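Local coordinates for protein aminopeptidase N (PDB 5DLL) that probably cleaves N-terminal amino acids from intracellular peptides, as a zinc-dependent aminopeptidase of the M1 family, at residues Q574-I579 with L612-E617; K19-S24 with C322-Q327; V819-A824 with S854-E859; K210-Y213 with R219-S222. All blocks are in the same frame, centred on the assembly; numbering follows the deposited sequence.

Contact 1: residues Q574-I579 with L612-E617; sequences QIATNI and LLIPIE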
loop_
_atom_site.group_PDB
_atom_site.type_symbol
_atom_site.label_atom_id
_atom_site.label_comp_id
_atom_site.label_asym_id
_atom_site.label_seq_id
_atom_site.Cartn_x
_atom_site.Cartn_y
_atom_site.Cartn_z
ATOM N N GLN A 574 1.476 -24.858 1.418
ATOM C CA GLN A 574 2.330 -25.471 2.435
ATOM C C GLN A 574 2.802 -26.860 2.018
ATOM O O GLN A 574 3.921 -27.260 2.333
ATOM C CB GLN A 574 1.588 -25.556 3.767
ATOM C CG GLN A 574 2.422 -26.128 4.902
ATOM C CD GLN A 574 2.003 -25.603 6.262
ATOM O OE1 GLN A 574 1.926 -24.392 6.477
ATOM N NE2 GLN A 574 1.739 -26.514 7.195
ATOM N N ILE A 575 1.941 -27.590 1.314
ATOM C CA ILE A 575 2.275 -28.926 0.817
ATOM C C ILE A 575 3.300 -28.831 -0.311
ATOM O O ILE A 575 4.367 -29.441 -0.237
ATOM C CB ILE A 575 1.017 -29.669 0.316
ATOM C CG1 ILE A 575 0.117 -30.040 1.499
ATOM C CG2 ILE A 575 1.394 -30.928 -0.455
ATOM C CD1 ILE A 575 -1.318 -30.332 1.114
ATOM N N ALA A 576 2.963 -28.062 -1.345
ATOM C CA ALA A 576 3.839 -27.861 -2.505
ATOM C C ALA A 576 5.236 -27.368 -2.106
ATOM O O ALA A 576 6.228 -27.764 -2.704
ATOM C CB ALA A 576 3.197 -26.886 -3.485
ATOM N N THR A 577 5.302 -26.507 -1.095
ATOM C CA THR A 577 6.572 -26.002 -0.585
ATOM C C THR A 577 7.398 -27.110 0.071
ATOM O O THR A 577 8.600 -27.217 -0.184
ATOM C CB THR A 577 6.343 -24.843 0.409
ATOM O OG1 THR A 577 5.770 -23.733 -0.293
ATOM C CG2 THR A 577 7.649 -24.395 1.066
ATOM N N ASN A 578 6.756 -27.930 0.901
ATOM C CA ASN A 578 7.439 -29.044 1.567
ATOM C C ASN A 578 7.873 -30.152 0.600
ATOM O O ASN A 578 8.854 -30.849 0.854
ATOM C CB ASN A 578 6.570 -29.619 2.688
ATOM C CG ASN A 578 6.385 -28.645 3.843
ATOM O OD1 ASN A 578 7.110 -27.649 3.963
ATOM N ND2 ASN A 578 5.411 -28.928 4.702
ATOM N N ILE A 579 7.145 -30.300 -0.504
ATOM C CA ILE A 579 7.549 -31.195 -1.592
ATOM C C ILE A 579 8.859 -30.728 -2.227
ATOM O O ILE A 579 9.744 -31.537 -2.511
ATOM C CB ILE A 579 6.449 -31.284 -2.684
ATOM C CG1 ILE A 579 5.230 -32.066 -2.165
ATOM C CG2 ILE A 579 6.980 -31.911 -3.971
ATOM C CD1 ILE A 579 5.421 -33.569 -2.083
ATOM N N LEU A 612 -3.359 -22.759 -7.647
ATOM C CA LEU A 612 -2.729 -23.652 -8.620
ATOM C C LEU A 612 -1.350 -23.176 -9.094
ATOM O O LEU A 612 -0.598 -23.955 -9.686
ATOM C CB LEU A 612 -3.651 -23.878 -9.826
ATOM C CG LEU A 612 -4.959 -24.654 -9.609
ATOM C CD1 LEU A 612 -5.634 -24.897 -10.948
ATOM C CD2 LEU A 612 -4.757 -25.977 -8.887
ATOM N N LEU A 613 -1.009 -21.915 -8.844
ATOM C CA LEU A 613 0.319 -21.419 -9.200
ATOM C C LEU A 613 1.298 -21.783 -8.087
ATOM O O LEU A 613 1.115 -21.384 -6.937
ATOM C CB LEU A 613 0.292 -19.909 -9.448
ATOM C CG LEU A 613 1.380 -19.333 -10.367
ATOM C CD1 LEU A 613 1.499 -20.113 -11.674
ATOM C CD2 LEU A 613 1.093 -17.864 -10.647
ATOM N N ILE A 614 2.322 -22.557 -8.443
ATOM C CA ILE A 614 3.326 -23.038 -7.487
ATOM C C ILE A 614 4.117 -21.838 -6.936
ATOM O O ILE A 614 4.504 -20.954 -7.709
ATOM C CB ILE A 614 4.287 -24.060 -8.158
ATOM C CG1 ILE A 614 3.527 -25.317 -8.603
ATOM C CG2 ILE A 614 5.423 -24.470 -7.228
ATOM C CD1 ILE A 614 3.150 -26.260 -7.478
ATOM N N PRO A 615 4.352 -21.795 -5.602
ATOM C CA PRO A 615 5.074 -20.656 -5.021
ATOM C C PRO A 615 6.369 -20.344 -5.764
ATOM O O PRO A 615 7.151 -21.256 -6.050
ATOM C CB PRO A 615 5.393 -21.116 -3.594
ATOM C CG PRO A 615 4.385 -22.160 -3.280
ATOM C CD PRO A 615 3.937 -22.773 -4.575
ATOM N N ILE A 616 6.580 -19.072 -6.093
ATOM C CA ILE A 616 7.823 -18.650 -6.736
ATOM C C ILE A 616 9.036 -18.894 -5.829
ATOM O O ILE A 616 8.910 -19.041 -4.607
ATOM C CB ILE A 616 7.781 -17.177 -7.214
ATOM C CG1 ILE A 616 7.412 -16.225 -6.069
ATOM C CG2 ILE A 616 6.804 -17.030 -8.373
ATOM C CD1 ILE A 616 7.739 -14.777 -6.359
ATOM N N GLU A 617 10.209 -18.922 -6.451
ATOM C CA GLU A 617 11.428 -19.402 -5.805
ATOM C C GLU A 617 11.845 -18.536 -4.612
ATOM O O GLU A 617 12.319 -19.056 -3.596
ATOM C CB GLU A 617 12.566 -19.493 -6.828
ATOM C CG GLU A 617 12.265 -20.402 -8.019
ATOM C CD GLU A 617 11.732 -19.650 -9.233
ATOM O OE1 GLU A 617 10.501 -19.649 -9.459
ATOM O OE2 GLU A 617 12.549 -19.049 -9.959
#
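Ala-576 and Thr-577 on helix 565-581 face Ile-614 and Pro-615 in the link between helices 605-612 and 617-621. Both pieces belong to the helical C-terminal domain, which matches an ARM-repeat family. The contact therefore joins a helix flank to the loop between two helices. Ala-576 directs its CB at the link, and two groups meet it there. Ile-614 brings in the end of its longer branch, with CD1 at 4.0 Å from Ala-576 CB. Its CG1 lies beside its own backbone N (chi1 -64°), and a second bend at chi2 of -75° carries CD1 to the alanine. The Pro-615 ring also points at the helix. Its CD lies 4.3 Å from Ala-576 CB, while its CG reaches Thr-577 OG1 at 3.6 Å. The threonine comes to the proline at a slant. This last touch is a van der Waals one. The hydroxyl is hydrogen-bonded to Gln-573 O, one turn back in the same helix, so it is satisfied where it meets carbon. No hydrogen bond runs directly between 574-579 and 612-617, and the meeting surfaces are mostly apolar and buried. Ile-614 also packs on Val-640 and Leu-643 of helix 629-646. Arg-636 of that helix binds the carbonyls of Ile-614 and Pro-615. Gln-573 also ties helix 565-581 to the loop, its NE2 donating to Leu-613 O.

Contact 2: residues K19-S24 with C322-Q327; sequences KDYKPS and CRDWFQ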
loop_
_atom_site.group_PDB
_atom_site.type_symbol
_atom_site.label_atom_id
_atom_site.label_comp_id
_atom_site.label_asym_id
_atom_site.label_seq_id
_atom_site.Cartn_x
_atom_site.Cartn_y
_atom_site.Cartn_z
ATOM N N LYS A 19 5.490 9.928 25.251
ATOM C CA LYS A 19 5.144 10.279 26.635
ATOM C C LYS A 19 5.297 11.776 26.936
ATOM O O LYS A 19 4.767 12.261 27.935
ATOM C CB LYS A 19 5.983 9.463 27.622
ATOM C CG LYS A 19 7.454 9.853 27.669
ATOM C CD LYS A 19 8.309 8.731 28.237
ATOM C CE LYS A 19 9.748 9.176 28.446
ATOM N NZ LYS A 19 10.411 9.591 27.177
ATOM N N ASP A 20 6.019 12.500 26.080
ATOM C CA ASP A 20 6.169 13.952 26.225
ATOM C C ASP A 20 4.969 14.768 25.735
ATOM O O ASP A 20 4.957 15.988 25.910
ATOM C CB ASP A 20 7.425 14.439 25.488
ATOM C CG ASP A 20 8.711 13.934 26.114
ATOM O OD1 ASP A 20 8.678 13.504 27.292
ATOM O OD2 ASP A 20 9.759 13.981 25.428
ATOM N N TYR A 21 3.972 14.126 25.125
ATOM C CA TYR A 21 2.860 14.869 24.539
ATOM C C TYR A 21 2.188 15.780 25.568
ATOM O O TYR A 21 1.826 15.344 26.662
ATOM C CB TYR A 21 1.807 13.946 23.898
ATOM C CG TYR A 21 0.559 14.707 23.464
ATOM C CD1 TYR A 21 0.500 15.356 22.223
ATOM C CD2 TYR A 21 -0.546 14.814 24.311
ATOM C CE1 TYR A 21 -0.631 16.067 21.837
ATOM C CE2 TYR A 21 -1.676 15.526 23.933
ATOM C CZ TYR A 21 -1.713 16.151 22.700
ATOM O OH TYR A 21 -2.841 16.851 22.342
ATOM N N LYS A 22 2.059 17.052 25.198
ATOM C CA LYS A 22 1.242 18.015 25.921
ATOM C C LYS A 22 0.290 18.649 24.917
ATOM O O LYS A 22 0.705 18.974 23.801
ATOM C CB LYS A 22 2.107 19.112 26.544
ATOM C CG LYS A 22 2.591 18.827 27.956
ATOM C CD LYS A 22 3.367 20.021 28.494
ATOM C CE LYS A 22 4.041 19.721 29.825
ATOM N NZ LYS A 22 3.077 19.660 30.956
ATOM N N PRO A 23 -0.987 18.836 25.299
ATOM C CA PRO A 23 -1.862 19.562 24.385
ATOM C C PRO A 23 -1.363 20.988 24.178
ATOM O O PRO A 23 -0.722 21.553 25.068
ATOM C CB PRO A 23 -3.220 19.554 25.096
ATOM C CG PRO A 23 -2.922 19.265 26.523
ATOM C CD PRO A 23 -1.683 18.426 26.531
ATOM N N SER A 24 -1.636 21.550 23.005
ATOM C CA SER A 24 -1.291 22.938 22.721
ATOM C C SER A 24 -1.960 23.855 23.742
ATOM O O SER A 24 -3.131 23.670 24.062
ATOM C CB SER A 24 -1.744 23.314 21.313
ATOM O OG SER A 24 -1.325 24.623 20.982
ATOM N N CYS A 322 -5.640 12.197 13.590
ATOM C CA CYS A 322 -4.701 11.752 14.622
ATOM C C CYS A 322 -4.266 12.931 15.500
ATOM O O CYS A 322 -4.063 14.039 15.009
ATOM C CB CYS A 322 -3.477 11.059 13.993
ATOM S SG CYS A 322 -2.625 11.969 12.673
ATOM N N ARG A 323 -4.137 12.676 16.803
ATOM C CA ARG A 323 -3.710 13.684 17.781
ATOM C C ARG A 323 -2.242 14.047 17.592
ATOM O O ARG A 323 -1.864 15.222 17.676
ATOM C CB ARG A 323 -3.922 13.142 19.192
ATOM C CG ARG A 323 -3.600 14.114 20.313
ATOM C CD ARG A 323 -3.490 13.381 21.638
ATOM N NE ARG A 323 -2.264 12.590 21.720
ATOM C CZ ARG A 323 -1.880 11.895 22.789
ATOM N NH1 ARG A 323 -2.623 11.879 23.895
ATOM N NH2 ARG A 323 -0.740 11.211 22.754
ATOM N N ASP A 324 -1.423 13.024 17.359
ATOM C CA ASP A 324 -0.006 13.194 17.059
ATOM C C ASP A 324 0.410 12.170 16.001
ATOM O O ASP A 324 -0.389 11.321 15.617
ATOM C CB ASP A 324 0.823 13.040 18.337
ATOM C CG ASP A 324 0.590 11.707 19.028
ATOM O OD1 ASP A 324 0.851 10.656 18.402
ATOM O OD2 ASP A 324 0.148 11.709 20.199
ATOM N N TRP A 325 1.656 12.236 15.544
ATOM C CA TRP A 325 2.116 11.366 14.456
ATOM C C TRP A 325 2.548 9.960 14.900
ATOM O O TRP A 325 2.922 9.144 14.058
ATOM C CB TRP A 325 3.245 12.047 13.679
ATOM C CG TRP A 325 2.825 13.352 13.072
ATOM C CD1 TRP A 325 3.237 14.602 13.442
ATOM C CD2 TRP A 325 1.893 13.537 12.000
ATOM N NE1 TRP A 325 2.625 15.553 12.658
ATOM C CE2 TRP A 325 1.794 14.926 11.766
ATOM C CE3 TRP A 325 1.135 12.663 11.213
ATOM C CZ2 TRP A 325 0.968 15.460 10.775
ATOM C CZ3 TRP A 325 0.313 13.194 10.227
ATOM C CH2 TRP A 325 0.234 14.580 10.017
ATOM N N PHE A 326 2.499 9.675 16.203
ATOM C CA PHE A 326 2.684 8.299 16.705
ATOM C C PHE A 326 1.395 7.506 16.474
ATOM O O PHE A 326 1.393 6.273 16.392
ATOM C CB PHE A 326 3.023 8.287 18.204
ATOM C CG PHE A 326 4.269 9.053 18.561
ATOM C CD1 PHE A 326 4.207 10.403 18.889
ATOM C CD2 PHE A 326 5.503 8.419 18.588
ATOM C CE1 PHE A 326 5.353 11.107 19.227
ATOM C CE2 PHE A 326 6.654 9.114 18.927
ATOM C CZ PHE A 326 6.578 10.462 19.248
ATOM N N GLN A 327 0.304 8.258 16.354
ATOM C CA GLN A 327 -1.036 7.735 16.168
ATOM C C GLN A 327 -1.358 7.444 14.690
ATOM O O GLN A 327 -2.525 7.410 14.297
ATOM C CB GLN A 327 -2.032 8.757 16.750
ATOM C CG GLN A 327 -2.683 8.374 18.070
ATOM C CD GLN A 327 -1.718 8.019 19.190
ATOM O OE1 GLN A 327 -1.780 6.926 19.756
ATOM N NE2 GLN A 327 -0.845 8.946 19.532
#
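Tyr-21 and Asp-324 mark the nearest backbone approach, with CA atoms 8.2 Å apart, so two loops without paired backbones are bridged by side chains. Tyr-21 lays its ring flat on the guanidinium of Arg-323. The planes differ by 7° and the centres are 3.8 Å apart, a parallel cation-pi stack. The arginine is extended from the backbone, with CG anti to N, and then bends at chi3 (73°). That bend lays both the aliphatic part and the charged end along one ring face. CD sits over the phenol end as a CH-pi contact, with Arg-323 CD 3.5 Å from Tyr-21 CZ. The guanidinium covers the part nearer the backbone, where Arg-323 CZ is 3.6 Å from Tyr-21 CD2. The stack joins the N-terminal domain of the M1 fold to its peptidase domain, across nearly 300 residues of chain. Asp-324 holds the guanidinium from its edge. Arg-323 NE and NH2 both donate to Asp-324 OD2, at 3.0 Å and 2.8 Å respectively, a side-on grip on one oxygen. Both bonds lie in the guanidinium plane, and this salt bridge would fix its rotation against the ring. The other oxygen, Asp-324 OD1, accepts from the backbone N of Phe-326 at 2.9 Å with its anti lone pair, forming an Asx turn just before helix 328-346. The phenol OH of Tyr-21 is hydrogen-bonded to Asp-148 OD2. Arg-323 also shares backbone hydrogen bonds with Val-428.

Contact 3: residues V819-A824 with S854-E859; sequences VAARMA and SKNVFE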
loop_
_atom_site.group_PDB
_atom_site.type_symbol
_atom_site.label_atom_id
_atom_site.label_comp_id
_atom_site.label_asym_id
_atom_site.label_seq_id
_atom_site.Cartn_x
_atom_site.Cartn_y
_atom_site.Cartn_z
ATOM N N VAL A 819 18.160 6.476 -6.697
ATOM C CA VAL A 819 17.914 5.311 -7.544
ATOM C C VAL A 819 19.078 4.326 -7.482
ATOM O O VAL A 819 18.866 3.111 -7.406
ATOM C CB VAL A 819 17.671 5.737 -9.012
ATOM C CG1 VAL A 819 17.623 4.530 -9.942
ATOM C CG2 VAL A 819 16.380 6.533 -9.125
ATOM N N ALA A 820 20.301 4.846 -7.519
ATOM C CA ALA A 820 21.495 4.004 -7.395
ATOM C C ALA A 820 21.507 3.239 -6.065
ATOM O O ALA A 820 21.899 2.072 -6.013
ATOM C CB ALA A 820 22.754 4.849 -7.536
ATOM N N ALA A 821 21.066 3.903 -5.000
ATOM C CA ALA A 821 21.005 3.299 -3.672
ATOM C C ALA A 821 19.938 2.204 -3.582
ATOM O O ALA A 821 20.148 1.184 -2.917
ATOM C CB ALA A 821 20.745 4.371 -2.625
ATOM N N ARG A 822 18.798 2.422 -4.239
ATOM C CA ARG A 822 17.720 1.429 -4.271
ATOM C C ARG A 822 18.182 0.159 -4.959
ATOM O O ARG A 822 18.069 -0.933 -4.403
ATOM C CB ARG A 822 16.477 1.966 -4.987
ATOM C CG ARG A 822 15.640 2.931 -4.164
ATOM C CD ARG A 822 14.218 2.998 -4.702
ATOM N NE ARG A 822 13.488 4.172 -4.219
ATOM C CZ ARG A 822 13.575 5.399 -4.736
ATOM N NH1 ARG A 822 14.373 5.664 -5.770
ATOM N NH2 ARG A 822 12.854 6.380 -4.206
ATOM N N MET A 823 18.723 0.306 -6.165
ATOM C CA MET A 823 19.202 -0.845 -6.928
ATOM C C MET A 823 20.284 -1.606 -6.185
ATOM O O MET A 823 20.483 -2.790 -6.435
ATOM C CB MET A 823 19.726 -0.418 -8.303
ATOM C CG MET A 823 18.648 0.065 -9.259
ATOM S SD MET A 823 17.192 -1.008 -9.329
ATOM C CE MET A 823 16.075 -0.159 -8.215
ATOM N N ALA A 824 20.981 -0.920 -5.284
ATOM C CA ALA A 824 22.012 -1.544 -4.464
ATOM C C ALA A 824 21.433 -2.511 -3.433
ATOM O O ALA A 824 22.107 -3.474 -3.062
ATOM C CB ALA A 824 22.868 -0.484 -3.784
ATOM N N SER A 854 28.948 8.455 -4.570
ATOM C CA SER A 854 28.376 9.526 -3.767
ATOM C C SER A 854 28.323 9.113 -2.302
ATOM O O SER A 854 28.392 7.925 -1.976
ATOM C CB SER A 854 26.964 9.862 -4.252
ATOM O OG SER A 854 26.090 8.747 -4.115
ATOM N N LYS A 855 28.202 10.108 -1.429
ATOM C CA LYS A 855 28.092 9.876 0.009
ATOM C C LYS A 855 26.950 8.905 0.317
ATOM O O LYS A 855 27.148 7.928 1.024
ATOM C CB LYS A 855 27.882 11.209 0.738
ATOM C CG LYS A 855 27.610 11.093 2.230
ATOM C CD LYS A 855 27.582 12.465 2.890
ATOM C CE LYS A 855 26.800 12.452 4.196
ATOM N NZ LYS A 855 25.345 12.188 3.995
ATOM N N ASN A 856 25.771 9.179 -0.239
ATOM C CA ASN A 856 24.564 8.365 -0.023
ATOM C C ASN A 856 24.819 6.864 -0.216
ATOM O O ASN A 856 24.581 6.058 0.691
ATOM C CB ASN A 856 23.442 8.847 -0.969
ATOM C CG ASN A 856 22.086 8.213 -0.669
ATOM O OD1 ASN A 856 21.887 7.586 0.373
ATOM N ND2 ASN A 856 21.140 8.386 -1.590
ATOM N N VAL A 857 25.321 6.511 -1.395
ATOM C CA VAL A 857 25.603 5.125 -1.765
ATOM C C VAL A 857 26.754 4.522 -0.951
ATOM O O VAL A 857 26.681 3.360 -0.539
ATOM C CB VAL A 857 25.938 5.026 -3.272
ATOM C CG1 VAL A 857 26.467 3.645 -3.634
ATOM C CG2 VAL A 857 24.716 5.386 -4.108
ATOM N N PHE A 858 27.816 5.303 -0.743
ATOM C CA PHE A 858 28.956 4.873 0.072
ATOM C C PHE A 858 28.520 4.496 1.490
ATOM O O PHE A 858 29.003 3.513 2.043
ATOM C CB PHE A 858 30.038 5.968 0.134
ATOM C CG PHE A 858 31.267 5.560 0.904
ATOM C CD1 PHE A 858 32.298 4.872 0.279
ATOM C CD2 PHE A 858 31.380 5.839 2.260
ATOM C CE1 PHE A 858 33.420 4.472 0.988
ATOM C CE2 PHE A 858 32.499 5.440 2.976
ATOM C CZ PHE A 858 33.520 4.755 2.338
ATOM N N GLU A 859 27.612 5.281 2.068
ATOM C CA GLU A 859 27.138 5.071 3.443
ATOM C C GLU A 859 26.325 3.784 3.564
ATOM O O GLU A 859 26.591 2.946 4.425
ATOM C CB GLU A 859 26.273 6.254 3.905
ATOM C CG GLU A 859 26.971 7.612 3.888
ATOM C CD GLU A 859 27.434 8.081 5.254
ATOM O OE1 GLU A 859 28.656 8.277 5.429
ATOM O OE2 GLU A 859 26.576 8.264 6.144
#
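Val-857 presses one methyl into the flank of helix 817-824, against Ala-820 and Ala-821. The two helices run nearly parallel, at 17° between their directions, and their short axes come within 9.2 Å. This is helix packing in the last part of the ARM-type C-terminal domain, between helix 817-824 and the final helix 855-866. The tight part is centred on CG2 of Val-857. That methyl lies 4.0 Å from Ala-820 CB and equally 4.0 Å from Ala-821 N. Ala-821 CB is a little farther from it, at 4.4 Å. CG2 gets there because chi1 sets it beside the valine's own backbone N, with CG1 on the carbonyl side. The alanines have no bulk beyond CB, and the Ala-821 and Val-857 CA atoms come to 5.3 Å. The core side is closed by helix 800-815, where Ala-820 touches Leu-812 and Asp-813, and by Ile-848 of helix 835-849 against Val-857. The contact is looser around Asn-856. Its amide ND2 stands 4.2 Å from Ala-821 CB, and its side chain also rests on His-817 and Gln-818. Asn-856 is partly exposed, and Lys-855 and Glu-859 on the same helix are exposed. At the start of the final helix the N-cap residue Ser-854 hydrogen-bonds through OG to Asp-813 of helix 800-815. Between 819-824 and 854-859 themselves there is no hydrogen bond or salt bridge, so the fit of methyl against alanine, a matter of shape and burial, carries this join.

Contact 4: residues K210-Y213 with R219-S222; sequences KDTY and RKVS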
loop_
_atom_site.group_PDB
_atom_site.type_symbol
_atom_site.label_atom_id
_atom_site.label_comp_id
_atom_site.label_asym_id
_atom_site.label_seq_id
_atom_site.Cartn_x
_atom_site.Cartn_y
_atom_site.Cartn_z
ATOM N N LYS A 210 -15.992 16.908 -15.499
ATOM C CA LYS A 210 -16.988 17.197 -14.474
ATOM C C LYS A 210 -18.170 16.238 -14.592
ATOM O O LYS A 210 -18.601 15.894 -15.693
ATOM C CB LYS A 210 -17.445 18.655 -14.567
ATOM C CG LYS A 210 -16.318 19.647 -14.337
ATOM C CD LYS A 210 -16.834 20.961 -13.772
ATOM C CE LYS A 210 -15.699 21.922 -13.445
ATOM N NZ LYS A 210 -15.074 22.494 -14.668
ATOM N N ASP A 211 -18.678 15.802 -13.444
ATOM C CA ASP A 211 -19.759 14.821 -13.383
ATOM C C ASP A 211 -20.478 15.001 -12.045
ATOM O O ASP A 211 -20.167 15.941 -11.305
ATOM C CB ASP A 211 -19.188 13.404 -13.514
ATOM C CG ASP A 211 -20.209 12.389 -14.012
ATOM O OD1 ASP A 211 -21.430 12.616 -13.866
ATOM O OD2 ASP A 211 -19.781 11.344 -14.540
ATOM N N THR A 212 -21.433 14.120 -11.743
ATOM C CA THR A 212 -22.268 14.259 -10.549
ATOM C C THR A 212 -22.502 12.923 -9.835
ATOM O O THR A 212 -22.390 11.853 -10.434
ATOM C CB THR A 212 -23.638 14.876 -10.910
ATOM O OG1 THR A 212 -23.483 15.818 -11.978
ATOM C CG2 THR A 212 -24.253 15.581 -9.710
ATOM N N TYR A 213 -22.812 13.009 -8.544
ATOM C CA TYR A 213 -23.183 11.855 -7.736
ATOM C C TYR A 213 -24.261 12.260 -6.730
ATOM O O TYR A 213 -24.075 13.208 -5.971
ATOM C CB TYR A 213 -21.962 11.299 -6.991
ATOM C CG TYR A 213 -22.303 10.126 -6.101
ATOM C CD1 TYR A 213 -22.342 8.834 -6.610
ATOM C CD2 TYR A 213 -22.619 10.315 -4.759
ATOM C CE1 TYR A 213 -22.674 7.760 -5.806
ATOM C CE2 TYR A 213 -22.960 9.246 -3.946
ATOM C CZ TYR A 213 -22.985 7.973 -4.476
ATOM O OH TYR A 213 -23.318 6.906 -3.676
ATOM N N ARG A 219 -28.572 14.701 -1.870
ATOM C CA ARG A 219 -27.853 15.930 -2.199
ATOM C C ARG A 219 -26.988 15.730 -3.437
ATOM O O ARG A 219 -26.422 14.657 -3.639
ATOM C CB ARG A 219 -26.979 16.397 -1.035
ATOM C CG ARG A 219 -26.841 17.913 -0.965
ATOM C CD ARG A 219 -25.596 18.366 -0.217
ATOM N NE ARG A 219 -25.202 17.428 0.837
ATOM C CZ ARG A 219 -24.094 16.685 0.839
ATOM N NH1 ARG A 219 -23.210 16.753 -0.154
ATOM N NH2 ARG A 219 -23.861 15.868 1.858
ATOM N N LYS A 220 -26.886 16.779 -4.249
ATOM C CA LYS A 220 -26.126 16.747 -5.495
ATOM C C LYS A 220 -24.682 17.195 -5.264
ATOM O O LYS A 220 -24.427 18.342 -4.890
ATOM C CB LYS A 220 -26.796 17.657 -6.519
ATOM C CG LYS A 220 -26.240 17.541 -7.928
ATOM C CD LYS A 220 -26.887 18.550 -8.868
ATOM C CE LYS A 220 -26.584 19.983 -8.452
ATOM N NZ LYS A 220 -26.905 20.963 -9.521
ATOM N N VAL A 221 -23.744 16.276 -5.493
ATOM C CA VAL A 221 -22.319 16.517 -5.271
ATOM C C VAL A 221 -21.593 16.648 -6.610
ATOM O O VAL A 221 -21.600 15.721 -7.418
ATOM C CB VAL A 221 -21.682 15.367 -4.457
ATOM C CG1 VAL A 221 -20.176 15.554 -4.334
ATOM C CG2 VAL A 221 -22.315 15.275 -3.073
ATOM N N SER A 222 -20.956 17.793 -6.840
ATOM C CA SER A 222 -20.181 17.998 -8.060
ATOM C C SER A 222 -18.835 17.273 -7.958
ATOM O O SER A 222 -18.083 17.470 -7.002
ATOM C CB SER A 222 -19.972 19.491 -8.324
ATOM O OG SER A 222 -19.426 19.703 -9.614
#
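Thr-212 holds its methyl CG2 anti to the backbone N, with OG1 beside N at chi1 -34°; Lys-220 CG is likewise anti to its own N (chi1 -170°). These torsions lay the Thr-212 methyl alongside Lys-220 CG, with the two side chains meeting at a slant. Thr-212 CG2 also lies 3.5 Å from Val-221 O. The backbones form a two-stranded antiparallel ladder. Tyr-213 and Val-221 are a hydrogen-bonded pair: Tyr-213 N donates to Val-221 O at 3.2 Å, and Val-221 N donates to Tyr-213 O at 3.1 Å. Thr-212 and Ser-222 form the next, non-hydrogen-bonded pair, with CA atoms 5.0 Å apart. Their side chains share one face of the sheet; those of Tyr-213 and Val-221 share the other. Asp-211 OD1 takes the backbone N of Thr-212, and its OD2 makes a salt bridge to Lys-243. This ladder is a beta hairpin near the surface. Strand 207-214 is an outer strand of a mixed five-stranded sheet, while strand 220-227 goes on to pair with strand 261-267, where Ser-222 makes backbone hydrogen bonds with Phe-262. Helix 236-253 covers the Tyr-213 and Val-221 face: both touch Met-246, and the Tyr-213 hydroxyl is hydrogen-bonded to Glu-250 of that helix.

In the fold
Contacts 1 and 3 are buried and mainly apolar, and both lie in the C-terminal helical domain, with centres about 35 Å apart. Contact 1 sets a helix against a loop; contact 3 sets helix on helix. Neither has a hydrogen bond between its segments. Contact 2 is partly buried and contact 4 lies at the surface; both use polar chemistry. Contact 2 joins two domains by a charged stack, while contact 4 is a local hairpin held by backbone bonds. Along the chain, contact 4 is nested in the long loop closed by contact 2. The centres of contacts 1 and 4 are about 49 Å apart, on opposite sides of the chain's centre. No two contacts touch.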